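Local coordinates for protein aminoglycoside N(6')-acetyltransferase type 1 (Salmonella choleraesuis, PDB 2VBQ) that transfers an acetyl group from acetyl-CoA to the 6'-amino group of aminoglycosides, conferring resistance to antibiotics such as tobramycin and amikacin, at residues Ile117-Val120 with Gln121-Gly124; Thr29-Glu32 with His33-Leu37. All blocks are in the same frame, centred on the assembly; numbering follows the deposited sequence.

Contact 1: residues Ile117-Val120 with Gln121-Gly124; sequences IAAV and QRWG
The side chain of R122 folds back along the helix over A118 and A119, one turn earlier. Its CG stands anti to the backbone N (chi1 -174°), and a bend at chi3 (-47°) brings the guanidinium round so that one face lies across this backbone. NH1 sits 3.6 Å from A119 CA and 3.8 Å from A119 CB, while NH2 comes within 4.1 Å of A118 CB. A118 O also lies over that face, toward its rim, but is already bonded by R122 N at 2.9 Å. Three further i to i+4 bonds, from Q121 N to I117 O, W123 N to A119 O and G124 N to V120 O, continue the ladder. These residues belong to helix 112-126, the helix of the beta-alpha-beta unit formed with strands 95-103 and 131-136 of the GNAT fold. Its sheet-facing side presents I117, V120 and W123: V120 meets V96, A80 and M132, and W123 reaches A80 and I82. V120 O approaches the indole of W123 at its edge, near the ring plane, and W123 CB lies 3.5 Å from that oxygen. Q121, on the partly exposed side, makes a weak hydrogen bond through OE1 to NZ of K163 of the second subunit.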
ATOM      1  N   ILE A 117       7.379  -7.657 -16.255  1.00 11.73           N
ATOM      2  CA  ILE A 117       6.070  -7.656 -15.595  1.00 12.41           C
ATOM      3  C   ILE A 117       5.354  -9.029 -15.726  1.00 12.03           C
ATOM      4  O   ILE A 117       4.693  -9.487 -14.786  1.00 11.12           O
ATOM      5  CB  ILE A 117       5.208  -6.438 -16.100  1.00 12.19           C
ATOM      6  CG1 ILE A 117       5.772  -5.147 -15.487  1.00 13.34           C
ATOM      7  CG2 ILE A 117       3.698  -6.577 -15.748  1.00 11.75           C
ATOM      8  CD1 ILE A 117       5.287  -3.863 -16.145  1.00 13.36           C
ATOM      9  N   ALA A 118       5.521  -9.679 -16.876  1.00 12.20           N
ATOM     10  CA  ALA A 118       5.041 -11.050 -17.072  1.00 11.73           C
ATOM     11  C   ALA A 118       5.632 -12.028 -16.047  1.00 12.56           C
ATOM     12  O   ALA A 118       4.915 -12.911 -15.536  1.00 12.18           O
ATOM     13  CB  ALA A 118       5.314 -11.510 -18.485  1.00 11.68           C
ATOM     14  N   ALA A 119       6.926 -11.865 -15.741  1.00 12.15           N
ATOM     15  CA  ALA A 119       7.604 -12.659 -14.715  1.00 12.60           C
ATOM     16  C   ALA A 119       7.058 -12.367 -13.306  1.00 12.29           C
ATOM     17  O   ALA A 119       6.852 -13.308 -12.521  1.00 13.06           O
ATOM     18  CB  ALA A 119       9.131 -12.424 -14.757  1.00 11.48           C
ATOM     19  N   VAL A 120       6.870 -11.084 -12.973  1.00 12.42           N
ATOM     20  CA  VAL A 120       6.236 -10.690 -11.686  1.00 11.91           C
ATOM     21  C   VAL A 120       4.843 -11.332 -11.552  1.00 12.45           C
ATOM     22  O   VAL A 120       4.512 -11.895 -10.503  1.00 11.62           O
ATOM     23  CB  VAL A 120       6.090  -9.131 -11.545  1.00 12.57           C
ATOM     24  CG1 VAL A 120       5.140  -8.756 -10.364  1.00  9.84           C
ATOM     25  CG2 VAL A 120       7.455  -8.448 -11.408  1.00  9.98           C
ATOM     26  N   GLN A 121       4.024 -11.187 -12.599  1.00 13.22           N
ATOM     27  CA  GLN A 121       2.688 -11.818 -12.663  1.00 15.43           C
ATOM     28  C   GLN A 121       2.704 -13.328 -12.440  1.00 15.35           C
ATOM     29  O   GLN A 121       1.900 -13.857 -11.645  1.00 15.61           O
ATOM     30  CB  GLN A 121       1.971 -11.488 -13.986  1.00 15.52           C
ATOM     31  CG  GLN A 121       0.489 -11.923 -13.984  1.00 17.78           C
ATOM     32  CD  GLN A 121      -0.237 -11.571 -15.266  1.00 19.45           C
ATOM     33  OE1 GLN A 121      -0.029 -10.507 -15.845  1.00 23.49           O
ATOM     34  NE2 GLN A 121      -1.096 -12.474 -15.718  1.00 25.29           N
ATOM     35  N   ARG A 122       3.610 -14.011 -13.141  1.00 15.35           N
ATOM     36  CA  ARG A 122       3.830 -15.464 -13.026  1.00 16.60           C
ATOM     37  C   ARG A 122       4.165 -15.836 -11.565  1.00 15.87           C
ATOM     38  O   ARG A 122       3.542 -16.716 -10.966  1.00 14.31           O
ATOM     39  CB  ARG A 122       4.964 -15.877 -13.989  1.00 16.47           C
ATOM     40  CG  ARG A 122       5.273 -17.387 -14.135  1.00 18.58           C
ATOM     41  CD  ARG A 122       6.494 -17.616 -15.073  1.00 20.26           C
ATOM     42  NE  ARG A 122       6.344 -16.799 -16.290  1.00 27.79           N
ATOM     43  CZ  ARG A 122       7.246 -15.964 -16.825  1.00 26.79           C
ATOM     44  NH1 ARG A 122       8.469 -15.822 -16.304  1.00 28.50           N
ATOM     45  NH2 ARG A 122       6.914 -15.271 -17.911  1.00 23.57           N
ATOM     46  N   TRP A 123       5.136 -15.127 -10.986  1.00 14.57           N
ATOM     47  CA  TRP A 123       5.493 -15.301  -9.587  1.00 13.97           C
ATOM     48  C   TRP A 123       4.272 -15.105  -8.638  1.00 13.97           C
ATOM     49  O   TRP A 123       3.989 -15.955  -7.759  1.00 13.44           O
ATOM     50  CB  TRP A 123       6.661 -14.353  -9.224  1.00 12.97           C
ATOM     51  CG  TRP A 123       7.114 -14.447  -7.801  1.00 12.56           C
ATOM     52  CD1 TRP A 123       7.736 -15.518  -7.203  1.00 11.53           C
ATOM     53  CD2 TRP A 123       7.005 -13.433  -6.800  1.00 12.00           C
ATOM     54  NE1 TRP A 123       8.004 -15.226  -5.894  1.00 12.54           N
ATOM     55  CE2 TRP A 123       7.561 -13.955  -5.617  1.00 13.82           C
ATOM     56  CE3 TRP A 123       6.476 -12.135  -6.783  1.00 13.08           C
ATOM     57  CZ2 TRP A 123       7.599 -13.227  -4.419  1.00 12.92           C
ATOM     58  CZ3 TRP A 123       6.526 -11.403  -5.603  1.00 11.83           C
ATOM     59  CH2 TRP A 123       7.099 -11.953  -4.427  1.00 11.52           C
ATOM     60  N   GLY A 124       3.551 -14.011  -8.816  1.00 13.41           N
ATOM     61  CA  GLY A 124       2.412 -13.735  -7.940  1.00 14.07           C
ATOM     62  C   GLY A 124       1.266 -14.729  -8.130  1.00 15.74           C
ATOM     63  O   GLY A 124       0.593 -15.133  -7.156  1.00 14.16           O
TER

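Contact 2: residues Thr29-Glu32 with His33-Leu37; sequences THLE and HWRGL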
ATOM      1  N   THR A  29      23.854 -14.906  -7.340  1.00 24.99           N
ATOM      2  CA  THR A  29      24.676 -14.663  -8.524  1.00 25.04           C
ATOM      3  C   THR A  29      24.314 -13.383  -9.320  1.00 23.45           C
ATOM      4  O   THR A  29      25.159 -12.845 -10.032  1.00 23.62           O
ATOM      5  CB  THR A  29      24.797 -15.913  -9.441  1.00 25.27           C
ATOM      6  OG1 THR A  29      23.552 -16.180 -10.094  1.00 26.68           O
ATOM      7  CG2 THR A  29      25.230 -17.137  -8.637  1.00 26.29           C
ATOM      8  N   HIS A  30      23.091 -12.870  -9.164  1.00 21.88           N
ATOM      9  CA  HIS A  30      22.688 -11.659  -9.884  1.00 20.71           C
ATOM     10  C   HIS A  30      22.671 -10.418  -9.022  1.00 19.28           C
ATOM     11  O   HIS A  30      22.157  -9.387  -9.455  1.00 17.49           O
ATOM     12  CB  HIS A  30      21.295 -11.815 -10.491  1.00 21.24           C
ATOM     13  CG  HIS A  30      21.177 -12.954 -11.440  1.00 24.61           C
ATOM     14  ND1 HIS A  30      20.502 -14.112 -11.120  1.00 29.37           N
ATOM     15  CD2 HIS A  30      21.642 -13.118 -12.700  1.00 27.84           C
ATOM     16  CE1 HIS A  30      20.556 -14.941 -12.149  1.00 31.53           C
ATOM     17  NE2 HIS A  30      21.247 -14.364 -13.117  1.00 29.91           N
ATOM     18  N   LEU A  31      23.180 -10.526  -7.791  1.00 18.46           N
ATOM     19  CA  LEU A  31      23.103  -9.419  -6.839  1.00 17.77           C
ATOM     20  C   LEU A  31      23.788  -8.163  -7.346  1.00 16.88           C
ATOM     21  O   LEU A  31      23.240  -7.071  -7.202  1.00 16.25           O
ATOM     22  CB  LEU A  31      23.704  -9.783  -5.480  1.00 18.84           C
ATOM     23  CG  LEU A  31      22.837 -10.425  -4.394  1.00 20.50           C
ATOM     24  CD1 LEU A  31      23.737 -10.786  -3.200  1.00 22.86           C
ATOM     25  CD2 LEU A  31      21.701  -9.501  -3.965  1.00 20.63           C
ATOM     26  N   GLU A  32      24.987  -8.303  -7.911  1.00 16.27           N
ATOM     27  CA  GLU A  32      25.701  -7.118  -8.487  1.00 16.27           C
ATOM     28  C   GLU A  32      25.015  -6.518  -9.727  1.00 15.04           C
ATOM     29  O   GLU A  32      24.980  -5.310  -9.874  1.00 15.38           O
ATOM     30  CB  GLU A  32      27.164  -7.438  -8.798  1.00 16.65           C
ATOM     31  CG  GLU A  32      28.016  -7.669  -7.542  1.00 20.90           C
ATOM     32  CD  GLU A  32      27.836  -9.054  -6.945  1.00 26.86           C
ATOM     33  OE1 GLU A  32      27.170  -9.929  -7.561  1.00 29.18           O
ATOM     34  OE2 GLU A  32      28.381  -9.273  -5.836  1.00 32.96           O
ATOM     35  N   HIS A  33      24.474  -7.367 -10.601  1.00 14.70           N
ATOM     36  CA  HIS A  33      23.667  -6.899 -11.728  1.00 14.42           C
ATOM     37  C   HIS A  33      22.508  -6.031 -11.224  1.00 13.52           C
ATOM     38  O   HIS A  33      22.263  -4.932 -11.741  1.00 12.81           O
ATOM     39  CB  HIS A  33      23.075  -8.057 -12.518  1.00 14.20           C
ATOM     40  CG  HIS A  33      24.066  -8.867 -13.290  1.00 15.03           C
ATOM     41  ND1 HIS A  33      25.156  -8.315 -13.929  1.00 18.42           N
ATOM     42  CD2 HIS A  33      24.095 -10.190 -13.575  1.00 15.87           C
ATOM     43  CE1 HIS A  33      25.831  -9.271 -14.546  1.00 16.66           C
ATOM     44  NE2 HIS A  33      25.202 -10.415 -14.355  1.00 18.05           N
ATOM     45  N   TRP A  34      21.799  -6.541 -10.215  1.00 13.05           N
ATOM     46  CA  TRP A  34      20.642  -5.863  -9.630  1.00 13.20           C
ATOM     47  C   TRP A  34      20.988  -4.536  -8.935  1.00 13.79           C
ATOM     48  O   TRP A  34      20.394  -3.504  -9.248  1.00 14.30           O
ATOM     49  CB  TRP A  34      19.927  -6.828  -8.684  1.00 13.99           C
ATOM     50  CG  TRP A  34      18.785  -6.272  -7.931  1.00 13.20           C
ATOM     51  CD1 TRP A  34      17.515  -6.037  -8.396  1.00 13.89           C
ATOM     52  CD2 TRP A  34      18.784  -5.916  -6.547  1.00 14.85           C
ATOM     53  NE1 TRP A  34      16.723  -5.539  -7.371  1.00 15.03           N
ATOM     54  CE2 TRP A  34      17.482  -5.447  -6.232  1.00 14.84           C
ATOM     55  CE3 TRP A  34      19.759  -5.952  -5.536  1.00 16.06           C
ATOM     56  CZ2 TRP A  34      17.120  -5.042  -4.936  1.00 16.37           C
ATOM     57  CZ3 TRP A  34      19.409  -5.526  -4.240  1.00 16.94           C
ATOM     58  CH2 TRP A  34      18.094  -5.086  -3.954  1.00 16.52           C
ATOM     59  N   ARG A  35      21.956  -4.554  -8.020  1.00 13.22           N
ATOM     60  CA  ARG A  35      22.429  -3.332  -7.371  1.00 15.04           C
ATOM     61  C   ARG A  35      22.913  -2.274  -8.409  1.00 13.78           C
ATOM     62  O   ARG A  35      22.635  -1.089  -8.263  1.00 13.25           O
ATOM     63  CB  ARG A  35      23.572  -3.648  -6.388  1.00 15.08           C
ATOM     64  CG  ARG A  35      23.240  -4.499  -5.146  1.00 17.02           C
ATOM     65  CD  ARG A  35      24.466  -4.422  -4.157  1.00 18.55           C
ATOM     66  NE  ARG A  35      24.769  -5.719  -3.539  1.00 29.34           N
ATOM     67  CZ  ARG A  35      25.834  -6.468  -3.837  1.00 34.43           C
ATOM     68  NH1 ARG A  35      26.729  -6.056  -4.735  1.00 36.29           N
ATOM     69  NH2 ARG A  35      26.016  -7.637  -3.228  1.00 35.62           N
ATOM     70  N   GLY A  36      23.594  -2.709  -9.468  1.00 13.33           N
ATOM     71  CA  GLY A  36      24.075  -1.765 -10.501  1.00 13.61           C
ATOM     72  C   GLY A  36      22.949  -1.005 -11.196  1.00 14.34           C
ATOM     73  O   GLY A  36      23.068   0.201 -11.480  1.00 14.73           O
ATOM     74  N   LEU A  37      21.847  -1.705 -11.463  1.00 13.61           N
ATOM     75  CA  LEU A  37      20.667  -1.112 -12.079  1.00 13.44           C
ATOM     76  C   LEU A  37      19.807  -0.313 -11.101  1.00 13.93           C
ATOM     77  O   LEU A  37      19.316   0.773 -11.420  1.00 13.79           O
ATOM     78  CB  LEU A  37      19.823  -2.223 -12.722  1.00 12.47           C
ATOM     79  CG  LEU A  37      20.347  -2.741 -14.046  1.00 12.29           C
ATOM     80  CD1 LEU A  37      19.737  -4.118 -14.358  1.00 11.96           C
ATOM     81  CD2 LEU A  37      20.106  -1.694 -15.193  1.00 10.58           C
TER
HETATM   82  O   HOH W   1      25.750 -10.032 -10.553  1.00 18.45           O
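The chain enters helix 31-41 here: T29 precedes it, H30 sits at the N-cap position, and L31 to L37 form its first turns. W34 N donates to H30 O at 3.0 Å, R35 N to L31 O at 2.9 Å in an almost straight bond (N-H...O 177°), and G36 N to E32 O. A water bridges the residue before the N-cap and the first turn: it donates to T29 O at 2.9 Å and accepts from H33 N at 3.0 Å, with a weak additional bond to E32 OE1. H30 and H33 meet edge to edge through their CD2 atoms, 3.9 Å apart, each in the plane of the other ring. On the outer side R35, with CG beside its backbone N (chi1 -66°), runs back alongside E32. Its NH1 lies 3.5 Å from E32 CG, and a long salt bridge of 3.8 Å links NH1 to E32 OE2; carboxylate and guanidinium planes are 87° apart. NH2 rests 3.9 Å from both CB and CD1 of L31. On the buried side L31 packs on L58, and W34 bonds through NE1 to D79 OD1 and meets the F77 ring almost at right angles, setting this first helix of the GNAT domain against the sheet and helix 47-59. With neither a short ion pair nor a parallel, two-pronged alignment, the E32-R35 attraction is probably modest, and much of the arginine's contact is with aliphatic carbon.

Contact 2 comes first along the chain, at the start of helix 31-41, and contact 1 follows in the middle of helix 112-126. Their centres are 19 Å apart and their nearest atoms about 11 Å, so they do not touch. The mixed sheet connects them: both helices pack on strands 63-70 and 73-83, and helix 112-126 also meets strands 95-103 and 131-136. Each lies near a different part of the ligand-binding region. I117 in contact 1 is about 4 Å, side chain to side chain, from the acetyl-CoA-binding I101, whereas W34 in contact 2 is about 6 Å from the substrate-binding W42.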